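Local coordinates for protein 2-C-methyl-D-erythritol 4-phosphate cytidylyltransferase (Thermus thermophilus HB8, PDB 2PX7) that probably catalyses the joining of CTP and 2-C-methyl-D-erythritol 4-phosphate into 4-diphosphocytidyl-2-C-methyl-D-erythritol, releasing diphosphate, the second step of the DXP isoprenoid pathway, at residues A[176-179]-A[180-184]; A[190-194]-A[195-199]. All blocks are in the same frame, centred on the assembly; numbering follows the deposited sequence.

Contact 1. Residues A[176-179]-A[180-184]; sequences ALLR and EAHAY
His182 sits one helical turn beyond Leu178, and the two side chains run side by side in the same direction off helix 175-188, toward helix 93-103 and helix 195-201, whose side chains touch them. Followed outward, the histidine begins at CB, which lies 3.5 Å from Leu178 O, the same carbonyl oxygen that accepts the backbone N-H of His182 (N to O 2.9 Å). Its chi1 (-84°) puts CG beside the backbone N, and chi2 (-93°) turns the CD2 edge toward that oxygen, CD2 to Leu178 O being 3.4 Å, in the plane of the ring. CD2 also touches the leucine branch, 3.7 Å from Leu178 CG and slightly farther from CD1. At the tip, NE2 is 4.1 Å from Leu178 CD1 and hydrogen-bonds to Asp195 of the following helix. Leu178 holds CG anti to its own N (chi1 -167°), and its CD1 also reaches Ala181 CB at 4.3 Å. Helix 93-103 packs on both residues through Leu101, and strand 108-111 receives the leucine. Beneath the side chains runs the regular i to i+4 ladder, from Glu180 N to Ala176 O through Ala183 N to Arg179 O. A leucine in place of His182 has no ring nitrogen and would probably leave the Asp195 carboxylate without its imidazole partner. The carbon edge of the ring thus lies against Leu178 while the polar NE2 is met by Asp195, a carboxylate that would probably hold the proton on NE2 and, if anything, raise the ring's tendency to be charged.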
loop_
_atom_site.group_PDB
_atom_site.type_symbol
_atom_site.label_atom_id
_atom_site.label_comp_id
_atom_site.label_asym_id
_atom_site.label_seq_id
_atom_site.Cartn_x
_atom_site.Cartn_y
_atom_site.Cartn_z
ATOM N N ALA A 176 24.343 17.066 9.758
ATOM C CA ALA A 176 25.142 16.808 10.965
ATOM C C ALA A 176 24.509 15.749 11.880
ATOM O O ALA A 176 25.203 14.967 12.533
ATOM C CB ALA A 176 25.322 18.095 11.737
ATOM N N LEU A 177 23.182 15.739 11.939
ATOM C CA LEU A 177 22.491 14.773 12.770
ATOM C C LEU A 177 22.600 13.375 12.150
ATOM O O LEU A 177 22.884 12.408 12.847
ATOM C CB LEU A 177 21.026 15.185 12.963
ATOM C CG LEU A 177 20.121 14.179 13.673
ATOM C CD1 LEU A 177 20.548 13.949 15.156
ATOM C CD2 LEU A 177 18.686 14.655 13.579
ATOM N N LEU A 178 22.367 13.275 10.845
ATOM C CA LEU A 178 22.483 11.984 10.169
ATOM C C LEU A 178 23.925 11.413 10.227
ATOM O O LEU A 178 24.123 10.202 10.352
ATOM C CB LEU A 178 21.936 12.055 8.725
ATOM C CG LEU A 178 21.738 10.682 8.050
ATOM C CD1 LEU A 178 20.762 9.801 8.878
ATOM C CD2 LEU A 178 21.259 10.811 6.605
ATOM N N ARG A 179 24.920 12.291 10.147
ATOM C CA ARG A 179 26.308 11.891 10.415
ATOM C C ARG A 179 26.469 11.315 11.833
ATOM O O ARG A 179 26.974 10.221 11.971
ATOM C CB ARG A 179 27.298 13.019 10.064
ATOM C CG ARG A 179 27.171 13.407 8.572
ATOM C CD ARG A 179 28.468 13.785 7.866
ATOM N NE ARG A 179 28.573 15.222 7.706
ATOM C CZ ARG A 179 28.717 15.893 6.557
ATOM N NH1 ARG A 179 28.821 15.296 5.384
ATOM N NH2 ARG A 179 28.776 17.207 6.608
ATOM N N GLU A 180 25.989 12.011 12.868
ATOM C CA GLU A 180 26.011 11.442 14.226
ATOM C C GLU A 180 25.343 10.073 14.296
ATOM O O GLU A 180 25.849 9.164 14.954
ATOM C CB GLU A 180 25.332 12.354 15.255
ATOM C CG GLU A 180 26.032 13.668 15.535
ATOM C CD GLU A 180 27.374 13.509 16.265
ATOM O OE1 GLU A 180 27.566 12.520 17.012
ATOM O OE2 GLU A 180 28.228 14.398 16.102
ATOM N N ALA A 181 24.189 9.945 13.639
ATOM C CA ALA A 181 23.438 8.692 13.614
ATOM C C ALA A 181 24.240 7.551 12.968
ATOM O O ALA A 181 24.300 6.436 13.501
ATOM C CB ALA A 181 22.110 8.892 12.894
ATOM N N HIS A 182 24.823 7.827 11.810
ATOM C CA HIS A 182 25.641 6.842 11.135
ATOM C C HIS A 182 26.929 6.499 11.918
ATOM O O HIS A 182 27.333 5.346 11.932
ATOM C CB HIS A 182 25.932 7.259 9.684
ATOM C CG HIS A 182 24.843 6.879 8.723
ATOM N ND1 HIS A 182 24.855 5.699 8.012
ATOM C CD2 HIS A 182 23.692 7.512 8.385
ATOM C CE1 HIS A 182 23.772 5.631 7.258
ATOM N NE2 HIS A 182 23.046 6.719 7.469
ATOM N N ALA A 183 27.526 7.481 12.596
ATOM C CA ALA A 183 28.719 7.238 13.442
ATOM C C ALA A 183 28.425 6.303 14.622
ATOM O O ALA A 183 29.182 5.360 14.901
ATOM C CB ALA A 183 29.306 8.568 13.947
ATOM N N TYR A 184 27.318 6.567 15.313
ATOM C CA TYR A 184 26.876 5.715 16.411
ATOM C C TYR A 184 26.509 4.320 15.918
ATOM O O TYR A 184 26.827 3.329 16.573
ATOM C CB TYR A 184 25.688 6.364 17.126
ATOM C CG TYR A 184 25.163 5.594 18.315
ATOM C CD1 TYR A 184 25.923 5.461 19.484
ATOM C CD2 TYR A 184 23.897 5.020 18.284
ATOM C CE1 TYR A 184 25.424 4.763 20.602
ATOM C CE2 TYR A 184 23.389 4.324 19.386
ATOM C CZ TYR A 184 24.156 4.204 20.544
ATOM O OH TYR A 184 23.659 3.495 21.629
#

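Contact 2. Residues A[190-194]-A[195-199]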
loop_
_atom_site.group_PDB
_atom_site.type_symbol
_atom_site.label_atom_id
_atom_site.label_comp_id
_atom_site.label_asym_id
_atom_site.label_seq_id
_atom_site.Cartn_x
_atom_site.Cartn_y
_atom_site.Cartn_z
ATOM N N LEU A 190 24.768 -1.480 14.319
ATOM C CA LEU A 190 23.346 -1.331 14.048
ATOM C C LEU A 190 23.086 -1.158 12.564
ATOM O O LEU A 190 23.619 -0.254 11.918
ATOM C CB LEU A 190 22.748 -0.144 14.846
ATOM C CG LEU A 190 21.285 0.235 14.562
ATOM C CD1 LEU A 190 20.317 -0.898 14.915
ATOM C CD2 LEU A 190 20.908 1.543 15.304
ATOM N N GLU A 191 22.252 -2.051 12.042
ATOM C CA GLU A 191 21.779 -1.994 10.687
ATOM C C GLU A 191 20.250 -1.940 10.722
ATOM O O GLU A 191 19.595 -2.747 11.410
ATOM C CB GLU A 191 22.251 -3.228 9.899
ATOM C CG GLU A 191 23.779 -3.432 9.903
ATOM C CD GLU A 191 24.175 -4.689 9.134
ATOM O OE1 GLU A 191 24.250 -5.784 9.748
ATOM O OE2 GLU A 191 24.358 -4.582 7.906
ATOM N N ALA A 192 19.691 -0.987 9.988
ATOM C CA ALA A 192 18.247 -0.773 9.976
ATOM C C ALA A 192 17.763 -0.484 8.560
ATOM O O ALA A 192 18.555 -0.139 7.706
ATOM C CB ALA A 192 17.878 0.362 10.943
ATOM N N SER A 193 16.459 -0.595 8.332
ATOM C CA SER A 193 15.909 -0.506 6.997
ATOM C C SER A 193 15.777 0.932 6.518
ATOM O O SER A 193 15.488 1.165 5.339
ATOM C CB SER A 193 14.553 -1.214 6.940
ATOM O OG SER A 193 13.607 -0.581 7.812
ATOM N N ASP A 194 15.965 1.899 7.419
ATOM C CA ASP A 194 15.982 3.293 6.996
ATOM C C ASP A 194 16.845 4.152 7.900
ATOM O O ASP A 194 17.367 3.677 8.915
ATOM C CB ASP A 194 14.553 3.866 6.793
ATOM C CG ASP A 194 13.777 4.042 8.090
ATOM O OD1 ASP A 194 14.362 3.858 9.164
ATOM O OD2 ASP A 194 12.554 4.368 8.040
ATOM N N ASP A 195 17.009 5.410 7.503
ATOM C CA ASP A 195 17.811 6.356 8.249
ATOM C C ASP A 195 17.092 6.849 9.492
ATOM O O ASP A 195 17.728 7.114 10.495
ATOM C CB ASP A 195 18.210 7.534 7.349
ATOM C CG ASP A 195 19.268 7.140 6.326
ATOM O OD1 ASP A 195 20.430 6.838 6.724
ATOM O OD2 ASP A 195 18.920 7.107 5.128
ATOM N N ALA A 196 15.759 6.963 9.440
ATOM C CA ALA A 196 15.003 7.386 10.633
ATOM C C ALA A 196 15.300 6.500 11.836
ATOM O O ALA A 196 15.400 6.981 12.950
ATOM C CB ALA A 196 13.514 7.382 10.343
ATOM N N GLN A 197 15.433 5.196 11.620
ATOM C CA GLN A 197 15.736 4.289 12.741
ATOM C C GLN A 197 17.092 4.506 13.380
ATOM O O GLN A 197 17.251 4.271 14.576
ATOM C CB GLN A 197 15.592 2.842 12.303
ATOM C CG GLN A 197 14.133 2.426 12.135
ATOM C CD GLN A 197 14.031 1.173 11.322
ATOM O OE1 GLN A 197 14.098 0.060 11.859
ATOM N NE2 GLN A 197 13.943 1.337 10.006
ATOM N N LEU A 198 18.073 4.946 12.587
ATOM C CA LEU A 198 19.422 5.261 13.113
ATOM C C LEU A 198 19.383 6.527 13.964
ATOM O O LEU A 198 20.060 6.626 14.978
ATOM C CB LEU A 198 20.402 5.471 11.957
ATOM C CG LEU A 198 20.591 4.334 10.939
ATOM C CD1 LEU A 198 21.742 4.677 10.015
ATOM C CD2 LEU A 198 20.802 2.971 11.609
ATOM N N VAL A 199 18.594 7.505 13.526
ATOM C CA VAL A 199 18.454 8.764 14.240
ATOM C C VAL A 199 17.713 8.540 15.584
ATOM O O VAL A 199 18.089 9.094 16.615
ATOM C CB VAL A 199 17.741 9.848 13.336
ATOM C CG1 VAL A 199 17.392 11.112 14.142
ATOM C CG2 VAL A 199 18.624 10.219 12.141
HETATM O O HOH W 1 15.081 -2.119 10.622
#
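The side chains of Asp194 and Gln197 stand nearly perpendicular where the loop 190-194 turns into helix 195-201, with the carboxylate and amide planes 76° apart. Asp194 is the N-cap: its OD1 takes the backbone N-H of Gln197 at 3.0 Å, on the syn side but 33° out of the carboxylate plane. Gln197 NE2 comes to the same OD1 from the opposite face, well above the plane, at 2.7 Å. A chi1 of 70° sets the carboxyl group of Asp194 between its own N and carbonyl carbon, which lets OD1 reach forward to the N-H of Gln197. For the glutamine, both acceptors lie in the plane of its amide, for NE2 also donates to Ser193 OG at 2.9 Å. Its OE1 accepts from a water that in turn takes the N-H of Ser193, so the amide is held at both ends. Below it, Gln197 CB rests on Ala192 CB at 3.6 Å, while Leu190 and Leu198 lie antiparallel alongside each other, CD2 to CD2 4.0 Å. Asp194 OD2 is hydrogen-bonded to Gln171 and to Tyr155 of the second subunit; Thr146 of that subunit is hydrogen-bonded to Ser193 OG. Three N-H groups (Gln197 N, Gln197 NE2 and Gln171 NE2) and the hydroxyl of Tyr155 of the second subunit thus share the Asp194 carboxylate, which would probably stabilise its charge and ties the helix start to the dimer interface.

How the contacts relate
Contact 1 comes first along the chain: helix 175-188 carries it, the loop after that helix leads to helix 195-201, and contact 2 covers that loop and the helix start. Their centres lie 10 Å apart, and they touch directly: the probable hydrogen bond between His182 and Asp195 links one to the other, and Ala181 CB packs on Leu198 O. Helix 93-103 meets side chains of both, while the seven-stranded mixed sheet is met through strand 108-111 by contact 1 and strand 165-174 by contact 2. Two successive helices are so joined to one sheet, and contact 2 alone extends this unit to the second subunit.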